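Local coordinates for protein ribokinase (Staphylococcus aureus, PDB 3RY7) that catalyses the magnesium-dependent transfer of phosphate from ATP to O-5 of ribose, giving ribose 5-phosphate, at residues 164-169 / 187-192; 181-186 / 214-219. All blocks are in the same frame, centred on the assembly; numbering follows the deposited sequence.

Contact 1. Residues 164-169 / 187-192; sequences LNPAPA and ETEAEL
The loop that follows strand 161-165 in the central sheet of this ribokinase fold meets the first turn of helix 187-194, where Asn186 and Glu189 probably form the family's N-x-x-E motif. Glu189 carries most of the contact. Its CG lies anti to the carbonyl carbon (chi1 -73°), and a bend at chi2 brings the carboxylate in beside the loop. Glu189 CG passes 3.2 Å from Pro166 O, and Glu189 OE2 comes tightly against the methyl of Ala167, 3.1 Å from Ala167 CB. Two features bend the loop here: an inverse gamma turn centred on Pro166, with Ala167 N bonded to Asn165 O at 2.7 Å, and a cis peptide before Pro168. Water makes the polar link: one molecule takes an N-H from Asn165 ND2 and donates to Glu189 OE1 at 2.9 Å. A second donates to Glu189 OE2 at 3.2 Å and accepts a weak bond from Ala169 N. The carboxylate is therefore held at both oxygens in a largely buried setting. OE1 also receives the backbone N-H of Asn186, whose OD1 accepts from Glu189 N; these reciprocal bonds form a capping box at the helix start and tie the glutamate to a residue of the probable ATP site. At the outer margin the contact turns apolar: Ala169 CB packs 3.5 Å from Leu192 CD2, one helical turn further on, and also touches Glu189 CG. On the sheet side Asn165 is fixed by Gln46 and by the carbonyl of Val184, and Ala167 pairs through its backbone with Leu141. Helix 42-52 lies against the loop through Lys42, and Pro166 packs on Pro185, just ahead of helix 187-194.

Contact 2. Residues 181-186 / 214-219; sequences DIIVPN and IGIKTV
Ile182 and Thr218 rise together from neighbouring strands, their side chains running alongside each other on one face of the parallel strand pair 182-183 and 218-222; Ile183 and Val219 occupy the other face. Helices 187-194 and 201-213 join the two strands, so the pair is the sheet part of a beta-alpha-beta crossover in the Rossmann-like central sheet. Between the first two side chains, Ile182 CG1 approaches Thr218 CB at 4.1 Å. Thr218 CG2 lies opposite the backbone N, alongside CG2 of Ile182, while OG1 bonds to Gln268. On the reverse face Ile183 and Ile216 slant across one another, CG2 to CG2 at 3.8 Å. This branch of Ile183 sits between its own backbone N and carbonyl carbon, because CG1 has taken the position opposite the N (chi1 -163°). Val219 adds a looser apolar touch to the same CG2, and Phe211 of helix 201-213 packs over Ile183, Ile216 and Val219. Before the strand, Gly215, with positive phi, is the C-prime residue of the Schellman motif that ends helix 201-213 and turns the chain toward Ile216. Two backbone bonds hold the register: Thr218 N donates to Asp181 O at 3.0 Å, and Ile183 N to Thr218 O at the same length, the latter the straighter of the two at hydrogen (158°). Thr218 O serves twice, since Ile182 CA also directs its C-H at this oxygen, 3.3 Å away with an angle of 152° at the hydrogen.

How the contacts relate
The segments of the two contacts alternate along the chain, and both contacts reach the same sheet: strand 161-165 of contact 1 is the neighbour of strand 182-183 of contact 2, paired by probable backbone hydrogen bonds, Leu164 N to Ile182 O at 2.9 Å and Leu164 O to Val184 N at 3.0 Å. Contact 2 is buried, with backbone pairing and aliphatic packing inside the sheet. Contact 1 is only partly buried, lies where a strand gives way to loop, and relies on a carboxylate and waters. Segment 181-186 runs directly into helix 187-194, and Asn186 caps the helix start from which Glu189 reaches the loop.

Contact 1. Residues 164-169 / 187-192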
# COMPACT_ATOMS: atom_id res chain seq x y z
N LEU A 164 -8.91 -27.71 8.14
CA LEU A 164 -8.61 -27.77 6.72
C LEU A 164 -9.33 -26.65 5.96
O LEU A 164 -10.55 -26.52 6.02
CB LEU A 164 -9.02 -29.11 6.11
CG LEU A 164 -8.84 -29.20 4.59
CD1 LEU A 164 -7.37 -29.18 4.23
CD2 LEU A 164 -9.50 -30.43 4.00
N ASN A 165 -8.53 -25.85 5.27
CA ASN A 165 -9.03 -24.90 4.27
C ASN A 165 -8.93 -25.57 2.91
O ASN A 165 -7.85 -25.64 2.33
CB ASN A 165 -8.21 -23.61 4.35
CG ASN A 165 -8.36 -22.74 3.12
OD1 ASN A 165 -7.37 -22.29 2.56
ND2 ASN A 165 -9.60 -22.50 2.69
N PRO A 166 -10.06 -26.11 2.42
CA PRO A 166 -10.04 -27.02 1.27
C PRO A 166 -9.93 -26.29 -0.07
O PRO A 166 -10.80 -26.45 -0.94
CB PRO A 166 -11.39 -27.75 1.38
CG PRO A 166 -12.29 -26.73 2.00
CD PRO A 166 -11.42 -25.92 2.94
N ALA A 167 -8.85 -25.53 -0.22
CA ALA A 167 -8.62 -24.62 -1.35
C ALA A 167 -7.22 -24.85 -1.89
O ALA A 167 -6.29 -25.07 -1.11
CB ALA A 167 -8.76 -23.15 -0.89
N PRO A 168 -7.07 -24.87 -3.21
CA PRO A 168 -8.16 -24.76 -4.18
C PRO A 168 -9.04 -26.01 -4.16
O PRO A 168 -8.58 -27.10 -3.77
CB PRO A 168 -7.41 -24.68 -5.51
CG PRO A 168 -6.16 -25.50 -5.27
CD PRO A 168 -5.77 -25.17 -3.86
N ALA A 169 -10.29 -25.86 -4.58
CA ALA A 169 -11.27 -26.93 -4.56
C ALA A 169 -10.74 -28.21 -5.21
O ALA A 169 -10.16 -28.19 -6.29
CB ALA A 169 -12.54 -26.49 -5.25
N GLU A 187 -17.81 -20.75 -0.86
CA GLU A 187 -19.05 -21.28 -1.42
C GLU A 187 -18.78 -22.30 -2.51
O GLU A 187 -19.51 -23.29 -2.65
CB GLU A 187 -19.90 -20.16 -2.01
CG GLU A 187 -20.36 -19.17 -0.97
CD GLU A 187 -20.65 -17.81 -1.57
OE1 GLU A 187 -21.46 -17.73 -2.52
OE2 GLU A 187 -20.05 -16.82 -1.07
N THR A 188 -17.74 -22.06 -3.28
CA THR A 188 -17.43 -22.93 -4.40
C THR A 188 -16.88 -24.26 -3.90
O THR A 188 -17.24 -25.32 -4.42
CB THR A 188 -16.43 -22.25 -5.35
OG1 THR A 188 -16.81 -20.88 -5.55
CG2 THR A 188 -16.41 -22.97 -6.69
N GLU A 189 -16.03 -24.19 -2.89
CA GLU A 189 -15.42 -25.38 -2.29
C GLU A 189 -16.45 -26.23 -1.53
O GLU A 189 -16.41 -27.46 -1.60
CB GLU A 189 -14.26 -24.98 -1.37
CG GLU A 189 -13.02 -24.50 -2.15
CD GLU A 189 -12.30 -23.31 -1.52
OE1 GLU A 189 -12.52 -23.00 -0.32
OE2 GLU A 189 -11.48 -22.69 -2.24
N ALA A 190 -17.37 -25.57 -0.84
CA ALA A 190 -18.45 -26.26 -0.15
C ALA A 190 -19.25 -27.14 -1.11
O ALA A 190 -19.46 -28.33 -0.86
CB ALA A 190 -19.36 -25.27 0.54
N GLU A 191 -19.68 -26.55 -2.20
CA GLU A 191 -20.53 -27.25 -3.20
C GLU A 191 -19.85 -28.39 -3.91
O GLU A 191 -20.48 -29.33 -4.29
CB GLU A 191 -21.02 -26.28 -4.27
CG GLU A 191 -21.57 -24.99 -3.72
CD GLU A 191 -21.85 -23.96 -4.80
OE1 GLU A 191 -21.97 -24.36 -6.00
OE2 GLU A 191 -21.94 -22.76 -4.43
N LEU A 192 -18.55 -28.33 -4.10
CA LEU A 192 -17.81 -29.42 -4.71
C LEU A 192 -17.74 -30.61 -3.75
O LEU A 192 -17.73 -31.77 -4.16
CB LEU A 192 -16.40 -28.98 -5.12
CG LEU A 192 -15.49 -30.13 -5.55
CD1 LEU A 192 -16.05 -30.85 -6.78
CD2 LEU A 192 -14.07 -29.63 -5.81
O HOH W 1 -11.02 -20.79 0.74
O HOH W 2 -11.55 -22.79 -5.39

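Contact 2. Residues 181-186 / 214-219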
# COMPACT_ATOMS: atom_id res chain seq x y z
N ASP A 181 -11.46 -31.64 12.00
CA ASP A 181 -12.30 -31.09 13.07
C ASP A 181 -13.06 -29.82 12.64
O ASP A 181 -14.24 -29.63 12.95
CB ASP A 181 -11.44 -30.84 14.30
CG ASP A 181 -10.87 -32.13 14.89
OD1 ASP A 181 -11.46 -33.21 14.63
OD2 ASP A 181 -9.84 -32.08 15.59
N ILE A 182 -12.37 -28.96 11.88
CA ILE A 182 -12.92 -27.69 11.42
C ILE A 182 -12.65 -27.55 9.94
O ILE A 182 -11.49 -27.58 9.51
CB ILE A 182 -12.22 -26.49 12.10
CG1 ILE A 182 -12.19 -26.66 13.62
CG2 ILE A 182 -12.89 -25.17 11.72
CD1 ILE A 182 -11.67 -25.40 14.34
N ILE A 183 -13.70 -27.43 9.14
CA ILE A 183 -13.52 -27.22 7.72
C ILE A 183 -13.97 -25.80 7.33
O ILE A 183 -14.99 -25.31 7.82
CB ILE A 183 -14.21 -28.31 6.90
CG1 ILE A 183 -13.67 -28.33 5.48
CG2 ILE A 183 -15.74 -28.17 6.94
CD1 ILE A 183 -14.09 -29.55 4.68
N VAL A 184 -13.21 -25.14 6.45
CA VAL A 184 -13.45 -23.74 6.10
C VAL A 184 -13.41 -23.51 4.59
O VAL A 184 -12.51 -22.85 4.09
CB VAL A 184 -12.37 -22.83 6.73
CG1 VAL A 184 -12.65 -21.37 6.46
CG2 VAL A 184 -12.26 -23.09 8.22
N PRO A 185 -14.38 -24.07 3.86
CA PRO A 185 -14.44 -23.81 2.42
C PRO A 185 -15.02 -22.42 2.12
O PRO A 185 -15.52 -21.74 3.02
CB PRO A 185 -15.39 -24.89 1.90
CG PRO A 185 -16.25 -25.20 3.07
CD PRO A 185 -15.39 -25.05 4.29
N ASN A 186 -14.91 -21.99 0.87
CA ASN A 186 -15.72 -20.88 0.40
C ASN A 186 -16.94 -21.53 -0.23
O ASN A 186 -17.10 -22.76 -0.14
CB ASN A 186 -14.94 -20.03 -0.61
CG ASN A 186 -14.57 -20.81 -1.85
OD1 ASN A 186 -15.14 -21.85 -2.13
ND2 ASN A 186 -13.62 -20.29 -2.61
N ILE A 214 -20.55 -36.37 8.29
CA ILE A 214 -19.36 -37.17 7.99
C ILE A 214 -18.27 -37.00 9.05
O ILE A 214 -17.13 -37.47 8.87
CB ILE A 214 -18.85 -36.96 6.55
CG1 ILE A 214 -18.42 -35.51 6.31
CG2 ILE A 214 -19.92 -37.38 5.53
CD1 ILE A 214 -17.82 -35.32 4.94
N GLY A 215 -18.64 -36.36 10.16
CA GLY A 215 -17.78 -36.34 11.33
C GLY A 215 -17.04 -35.04 11.59
O GLY A 215 -16.35 -34.93 12.61
N ILE A 216 -17.16 -34.07 10.69
CA ILE A 216 -16.57 -32.75 10.91
C ILE A 216 -17.38 -31.97 11.94
O ILE A 216 -18.57 -31.71 11.74
CB ILE A 216 -16.45 -31.92 9.61
CG1 ILE A 216 -15.42 -32.54 8.66
CG2 ILE A 216 -16.05 -30.49 9.95
CD1 ILE A 216 -15.94 -32.84 7.27
N LYS A 217 -16.75 -31.59 13.04
CA LYS A 217 -17.47 -31.00 14.17
C LYS A 217 -17.85 -29.53 13.99
O LYS A 217 -18.84 -29.06 14.56
CB LYS A 217 -16.65 -31.14 15.44
CG LYS A 217 -17.33 -31.96 16.51
CD LYS A 217 -17.15 -33.44 16.28
CE LYS A 217 -16.45 -34.06 17.47
NZ LYS A 217 -16.91 -35.47 17.74
N THR A 218 -17.06 -28.80 13.22
CA THR A 218 -17.27 -27.37 13.03
C THR A 218 -17.12 -27.00 11.58
O THR A 218 -16.13 -27.36 10.93
CB THR A 218 -16.28 -26.54 13.81
OG1 THR A 218 -16.35 -26.92 15.19
CG2 THR A 218 -16.60 -25.04 13.64
N VAL A 219 -18.11 -26.28 11.07
CA VAL A 219 -18.18 -25.91 9.67
C VAL A 219 -18.27 -24.40 9.54
O VAL A 219 -19.10 -23.78 10.21
CB VAL A 219 -19.41 -26.54 9.00
CG1 VAL A 219 -19.46 -26.19 7.53
CG2 VAL A 219 -19.39 -28.06 9.19
O HOH W 3 -14.52 -33.61 14.17